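Local coordinates for ESX-1 secretion-associated protein EspB (Mycobacterium marinum, PDB 7P0Z), which is a secreted protein associated with the ESX-1 system of mycobacteria and forms a seven-chain, channel-like assembly, consistent with a role in protein transport, at residues R19-A25 against K170-F175; Q36-L41 against K141-Q147. All blocks are in the same frame, centred on the assembly; numbering follows the deposited sequence.

Contact 1 of 2, residues R19-A25 against K170-F175; sequences RADEVEA and KRFRIF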
loop_
_atom_site.group_PDB
_atom_site.type_symbol
_atom_site.label_atom_id
_atom_site.label_comp_id
_atom_site.label_asym_id
_atom_site.label_seq_id
_atom_site.Cartn_x
_atom_site.Cartn_y
_atom_site.Cartn_z
ATOM N N ARG A 19 -0.028 44.077 16.075
ATOM C CA ARG A 19 0.112 42.671 15.746
ATOM C C ARG A 19 1.338 42.070 16.410
ATOM O O ARG A 19 1.322 40.905 16.810
ATOM C CB ARG A 19 0.172 42.504 14.239
ATOM C CG ARG A 19 -1.117 42.829 13.559
ATOM C CD ARG A 19 -2.270 42.016 14.095
ATOM N NE ARG A 19 -2.023 40.595 13.932
ATOM C CZ ARG A 19 -2.228 39.928 12.809
ATOM N NH1 ARG A 19 -2.680 40.550 11.742
ATOM N NH2 ARG A 19 -1.963 38.637 12.750
ATOM N N ALA A 20 2.408 42.847 16.538
ATOM C CA ALA A 20 3.588 42.357 17.235
ATOM C C ALA A 20 3.289 42.073 18.694
ATOM O O ALA A 20 3.724 41.057 19.237
ATOM C CB ALA A 20 4.730 43.357 17.120
ATOM N N ASP A 21 2.551 42.954 19.351
ATOM C CA ASP A 21 2.186 42.644 20.725
ATOM C C ASP A 21 1.247 41.455 20.804
ATOM O O ASP A 21 1.337 40.664 21.740
ATOM C CB ASP A 21 1.572 43.848 21.402
ATOM C CG ASP A 21 2.603 44.864 21.774
ATOM O OD1 ASP A 21 3.796 44.517 21.774
ATOM O OD2 ASP A 21 2.231 46.013 22.069
ATOM N N GLU A 22 0.357 41.302 19.834
ATOM C CA GLU A 22 -0.573 40.190 19.866
ATOM C C GLU A 22 0.115 38.853 19.631
ATOM O O GLU A 22 -0.326 37.832 20.161
ATOM C CB GLU A 22 -1.671 40.401 18.834
ATOM C CG GLU A 22 -2.714 39.324 18.852
ATOM C CD GLU A 22 -3.822 39.525 17.856
ATOM O OE1 GLU A 22 -3.832 40.558 17.165
ATOM O OE2 GLU A 22 -4.669 38.624 17.737
ATOM N N VAL A 23 1.185 38.829 18.851
ATOM C CA VAL A 23 1.717 37.541 18.458
ATOM C C VAL A 23 2.556 36.930 19.567
ATOM O O VAL A 23 2.681 35.709 19.649
ATOM C CB VAL A 23 2.513 37.665 17.151
ATOM C CG1 VAL A 23 3.847 38.318 17.386
ATOM C CG2 VAL A 23 2.673 36.313 16.502
ATOM N N GLU A 24 3.140 37.743 20.436
ATOM C CA GLU A 24 3.961 37.231 21.512
ATOM C C GLU A 24 3.247 37.257 22.849
ATOM O O GLU A 24 3.885 37.064 23.878
ATOM C CB GLU A 24 5.265 38.014 21.610
ATOM C CG GLU A 24 5.106 39.340 22.303
ATOM C CD GLU A 24 6.410 40.034 22.536
ATOM O OE1 GLU A 24 7.463 39.386 22.415
ATOM O OE2 GLU A 24 6.391 41.233 22.866
ATOM N N ALA A 25 1.949 37.500 22.864
ATOM C CA ALA A 25 1.216 37.370 24.103
ATOM C C ALA A 25 1.241 35.912 24.544
ATOM O O ALA A 25 1.331 35.016 23.711
ATOM C CB ALA A 25 -0.219 37.842 23.926
ATOM N N LYS A 170 -5.538 32.988 15.719
ATOM C CA LYS A 170 -5.844 34.321 15.211
ATOM C C LYS A 170 -4.611 35.185 15.145
ATOM O O LYS A 170 -4.473 35.999 14.233
ATOM C CB LYS A 170 -6.852 35.025 16.099
ATOM C CG LYS A 170 -8.219 34.531 16.018
ATOM C CD LYS A 170 -8.959 35.092 17.179
ATOM C CE LYS A 170 -9.028 36.584 17.062
ATOM N NZ LYS A 170 -9.839 37.169 18.156
ATOM N N ARG A 171 -3.713 35.039 16.105
ATOM C CA ARG A 171 -2.534 35.878 16.146
ATOM C C ARG A 171 -1.639 35.704 14.934
ATOM O O ARG A 171 -0.657 36.429 14.818
ATOM C CB ARG A 171 -1.740 35.595 17.411
ATOM C CG ARG A 171 -1.207 34.200 17.475
ATOM C CD ARG A 171 -0.413 33.986 18.722
ATOM N NE ARG A 171 -1.224 33.960 19.929
ATOM C CZ ARG A 171 -0.753 34.226 21.138
ATOM N NH1 ARG A 171 0.516 34.543 21.292
ATOM N NH2 ARG A 171 -1.543 34.177 22.189
ATOM N N PHE A 172 -1.933 34.785 14.030
ATOM C CA PHE A 172 -1.121 34.633 12.838
ATOM C C PHE A 172 -1.853 34.996 11.566
ATOM O O PHE A 172 -1.359 34.697 10.486
ATOM C CB PHE A 172 -0.598 33.212 12.713
ATOM C CG PHE A 172 0.108 32.732 13.901
ATOM C CD1 PHE A 172 1.256 33.344 14.323
ATOM C CD2 PHE A 172 -0.359 31.654 14.593
ATOM C CE1 PHE A 172 1.916 32.896 15.418
ATOM C CE2 PHE A 172 0.307 31.195 15.685
ATOM C CZ PHE A 172 1.454 31.818 16.099
ATOM N N ARG A 173 -3.008 35.629 11.664
ATOM C CA ARG A 173 -3.738 36.011 10.473
ATOM C C ARG A 173 -2.945 37.014 9.647
ATOM O O ARG A 173 -2.034 37.680 10.129
ATOM C CB ARG A 173 -5.083 36.601 10.849
ATOM C CG ARG A 173 -4.973 37.920 11.490
ATOM C CD ARG A 173 -6.277 38.343 12.038
ATOM N NE ARG A 173 -6.156 39.617 12.714
ATOM C CZ ARG A 173 -5.719 39.755 13.951
ATOM N NH1 ARG A 173 -5.345 38.698 14.635
ATOM N NH2 ARG A 173 -5.642 40.947 14.496
ATOM N N ILE A 174 -3.303 37.097 8.370
ATOM C CA ILE A 174 -2.721 38.070 7.467
ATOM C C ILE A 174 -3.046 39.487 7.914
ATOM O O ILE A 174 -3.950 39.729 8.714
ATOM C CB ILE A 174 -3.243 37.823 6.048
ATOM C CG1 ILE A 174 -4.751 37.986 6.052
ATOM C CG2 ILE A 174 -2.852 36.463 5.560
ATOM C CD1 ILE A 174 -5.336 37.931 4.714
ATOM N N PHE A 175 -2.301 40.433 7.377
ATOM C CA PHE A 175 -2.493 41.828 7.722
ATOM C C PHE A 175 -3.579 42.443 6.863
ATOM O O PHE A 175 -3.773 42.063 5.714
ATOM C CB PHE A 175 -1.199 42.600 7.534
ATOM C CG PHE A 175 -0.065 42.049 8.308
ATOM C CD1 PHE A 175 0.026 42.254 9.664
ATOM C CD2 PHE A 175 0.922 41.328 7.681
ATOM C CE1 PHE A 175 1.075 41.740 10.375
ATOM C CE2 PHE A 175 1.974 40.816 8.388
ATOM C CZ PHE A 175 2.051 41.023 9.737
#
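Arg-19, near the end of helix 13-23, slips its guanidinium into a bay of backbone carbonyls in the loop 170-175. Its chain bends at chi2 and chi3 (-56° and -59°), folding the head back against the loop. The main bond runs from NH2 of Arg-19 to O of Arg-173 over 2.8 Å, close to the guanidinium plane; weaker ones reach the carbonyls of Arg-171 and Ile-174. One face of the group carries the guanidinium of Arg-173, stacked flat with centres 3.7 Å apart and planes at 7°, while CE1 of Phe-175 sits over the other, toward the rim. Glu-22 probably eases the closeness of these positive groups, bonding Arg-173 directly but meeting Arg-19 only as a long, out-of-plane charge pair. The extended Glu-22 presents its carboxylate end-on to Arg-173, OE1 taking NH2 at 3.2 Å through its syn lone pair and OE2 taking NH1 at 3.2 Å. NH1 of Arg-173 also bonds O of Lys-170, which helps fix the group's rotation. Arg-171 works in reverse, reaching from the loop to the C-terminal end of the helix. Its NH1 meets O of Ala-25 at 2.6 Å, almost straight and in the guanidinium plane, and O of Val-23 at 3.0 Å from above that carbonyl's plane; its NH2 pairs with Asp-168. The apolar part is small: CG2 of Val-23 touches CE1 of Phe-172 at 3.7 Å. Arginine suits both places: its planar, multi-donor head can satisfy several carbonyls at once. Gathering two arginines round one carboxylate and spending their N-H groups on loop carbonyls probably keeps all three charged, and ties the PE part to the PPE part more by polar bonds than by apolar packing.

Contact 2 of 2, residues Q36-L41 against K141-Q147; sequences QAPSGL and KLESGDQ
Ser-39 turns OG between its own backbone N and carbonyl carbon (chi1 79°), where it accepts the N-H of Leu-41 at 3.1 Å in an ST turn and leaves CB against O of Lys-141, 3.5 Å away. Leu-41, with CG anti to its carbonyl carbon (chi1 -61°), sends its two methyls to different neighbours: CD2 rests on CB of Lys-141 at 3.6 Å, and CD1 meets CD1 of Leu-142 at 3.7 Å. The aliphatic part of Lys-141 runs on past Gly-40, so a long side chain serves here as apolar cover.

Two backbone bonds join the segments. N of Gly-40 gives its hydrogen to O of Lys-141 over 2.9 Å from above the carbonyl plane; N of Ser-144 approaches that oxygen from the opposite face, so one carbonyl near the end of helix 133-143 holds both the loop and the helix's own exit. N of Gln-147 meets O of Pro-38 at 2.9 Å, in the carbonyl plane and on a lone pair. Between them CA of Ser-39 points its hydrogen almost straight at O of Ser-144, 3.5 Å away. Glycine suits position 145, with its positive phi and its CA packed against the backbone of Pro-38 and Ser-39. OE1 of Gln-147 goes to Gln-218 of helix 181-224, while Tyr-265 of helix 244-268 packs on Ser-39 and Leu-41.

The two bonds run in opposite directions: the loop entering helix 42-81, with Leu-41 at its N-cap position, gives an N-H to a helix-end carbonyl and takes one from Gln-147 in return, and a small leucine contact adds apolar packing beside them.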
loop_
_atom_site.group_PDB
_atom_site.type_symbol
_atom_site.label_atom_id
_atom_site.label_comp_id
_atom_site.label_asym_id
_atom_site.label_seq_id
_atom_site.Cartn_x
_atom_site.Cartn_y
_atom_site.Cartn_z
ATOM N N GLN A 36 -0.366 8.905 37.184
ATOM C CA GLN A 36 0.101 7.739 37.915
ATOM C C GLN A 36 -0.267 6.456 37.196
ATOM O O GLN A 36 -1.132 6.425 36.327
ATOM C CB GLN A 36 -0.469 7.708 39.324
ATOM C CG GLN A 36 -0.406 9.006 40.020
ATOM C CD GLN A 36 0.994 9.541 40.067
ATOM O OE1 GLN A 36 1.953 8.791 40.132
ATOM N NE2 GLN A 36 1.123 10.853 40.036
ATOM N N ALA A 37 0.414 5.396 37.568
ATOM C CA ALA A 37 0.141 4.096 36.989
ATOM C C ALA A 37 -1.253 3.641 37.380
ATOM O O ALA A 37 -1.632 3.758 38.545
ATOM C CB ALA A 37 1.162 3.084 37.454
ATOM N N PRO A 38 -2.048 3.155 36.441
ATOM C CA PRO A 38 -3.405 2.723 36.781
ATOM C C PRO A 38 -3.453 1.529 37.716
ATOM O O PRO A 38 -4.418 1.392 38.471
ATOM C CB PRO A 38 -4.010 2.386 35.416
ATOM C CG PRO A 38 -3.098 2.976 34.425
ATOM C CD PRO A 38 -1.755 2.999 35.017
ATOM N N SER A 39 -2.450 0.664 37.695
ATOM C CA SER A 39 -2.445 -0.526 38.516
ATOM C C SER A 39 -1.043 -0.714 39.059
ATOM O O SER A 39 -0.225 0.203 39.033
ATOM C CB SER A 39 -2.901 -1.750 37.719
ATOM O OG SER A 39 -1.855 -2.229 36.915
ATOM N N GLY A 40 -0.771 -1.909 39.570
ATOM C CA GLY A 40 0.538 -2.268 40.051
ATOM C C GLY A 40 1.369 -3.041 39.073
ATOM O O GLY A 40 2.520 -3.356 39.371
ATOM N N LEU A 41 0.834 -3.348 37.904
ATOM C CA LEU A 41 1.596 -4.077 36.912
ATOM C C LEU A 41 2.786 -3.266 36.428
ATOM O O LEU A 41 2.774 -2.039 36.432
ATOM C CB LEU A 41 0.707 -4.447 35.747
ATOM C CG LEU A 41 -0.425 -5.335 36.258
ATOM C CD1 LEU A 41 -1.503 -5.484 35.224
ATOM C CD2 LEU A 41 0.120 -6.679 36.654
ATOM N N LYS A 141 -1.805 -6.954 41.949
ATOM C CA LYS A 141 -1.298 -5.842 41.165
ATOM C C LYS A 141 -2.403 -5.195 40.351
ATOM O O LYS A 141 -2.564 -3.976 40.372
ATOM C CB LYS A 141 -0.185 -6.326 40.255
ATOM C CG LYS A 141 1.128 -6.372 40.926
ATOM C CD LYS A 141 2.149 -6.943 40.003
ATOM C CE LYS A 141 3.316 -7.417 40.790
ATOM N NZ LYS A 141 3.319 -6.688 42.054
ATOM N N LEU A 142 -3.200 -5.999 39.662
ATOM C CA LEU A 142 -4.218 -5.442 38.793
ATOM C C LEU A 142 -5.229 -4.598 39.549
ATOM O O LEU A 142 -5.790 -3.661 38.986
ATOM C CB LEU A 142 -4.924 -6.560 38.058
ATOM C CG LEU A 142 -5.924 -6.063 37.029
ATOM C CD1 LEU A 142 -5.193 -5.387 35.874
ATOM C CD2 LEU A 142 -6.771 -7.195 36.545
ATOM N N GLU A 143 -5.496 -4.904 40.799
ATOM C CA GLU A 143 -6.506 -4.141 41.505
ATOM C C GLU A 143 -5.926 -3.053 42.373
ATOM O O GLU A 143 -6.676 -2.364 43.057
ATOM C CB GLU A 143 -7.366 -5.065 42.349
ATOM C CG GLU A 143 -7.953 -6.188 41.544
ATOM C CD GLU A 143 -8.679 -7.198 42.390
ATOM O OE1 GLU A 143 -8.932 -6.912 43.580
ATOM O OE2 GLU A 143 -9.004 -8.279 41.867
ATOM N N SER A 144 -4.622 -2.878 42.357
ATOM C CA SER A 144 -4.019 -1.787 43.083
ATOM C C SER A 144 -4.072 -0.511 42.240
ATOM O O SER A 144 -4.681 -0.463 41.173
ATOM C CB SER A 144 -2.593 -2.150 43.455
ATOM O OG SER A 144 -2.006 -1.116 44.193
ATOM N N GLY A 145 -3.432 0.535 42.721
ATOM C CA GLY A 145 -3.403 1.771 41.989
ATOM C C GLY A 145 -4.724 2.499 42.075
ATOM O O GLY A 145 -5.624 2.133 42.827
ATOM N N ASP A 146 -4.837 3.555 41.286
ATOM C CA ASP A 146 -6.049 4.350 41.301
ATOM C C ASP A 146 -6.999 3.975 40.192
ATOM O O ASP A 146 -8.025 4.634 40.030
ATOM C CB ASP A 146 -5.720 5.832 41.226
ATOM C CG ASP A 146 -5.057 6.235 39.923
ATOM O OD1 ASP A 146 -4.839 5.396 39.035
ATOM O OD2 ASP A 146 -4.718 7.421 39.807
ATOM N N GLN A 147 -6.671 2.945 39.428
ATOM C CA GLN A 147 -7.536 2.379 38.413
ATOM C C GLN A 147 -7.781 3.338 37.271
ATOM O O GLN A 147 -8.688 3.131 36.475
ATOM C CB GLN A 147 -8.855 1.923 39.022
ATOM C CG GLN A 147 -8.637 0.890 40.069
ATOM C CD GLN A 147 -8.015 -0.339 39.509
ATOM O OE1 GLN A 147 -8.501 -0.899 38.537
ATOM N NE2 GLN A 147 -6.891 -0.735 40.075
#

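Contacts 1 and 2 lie on opposite sides of the chain's centre, 45 Å between their centres and about 29 Å between nearest atoms. Along the chain the order is 19-25, 36-41, 141-147 and 170-175, which places contact 2 between the segments of contact 1. Contact 1 joins helix 13-23 to the loop before helix 181-224, contact 2 the loop before helix 42-81 to the end of helix 133-143. Helix 181-224 packs beside both. Contact 1 also touches Arg-67 of the second subunit, through packing of Ile-174 and a weak bond to O of Phe-175. The PE and PPE parts are thus joined at two distant places of one rod, and only contact 1 borders a subunit interface.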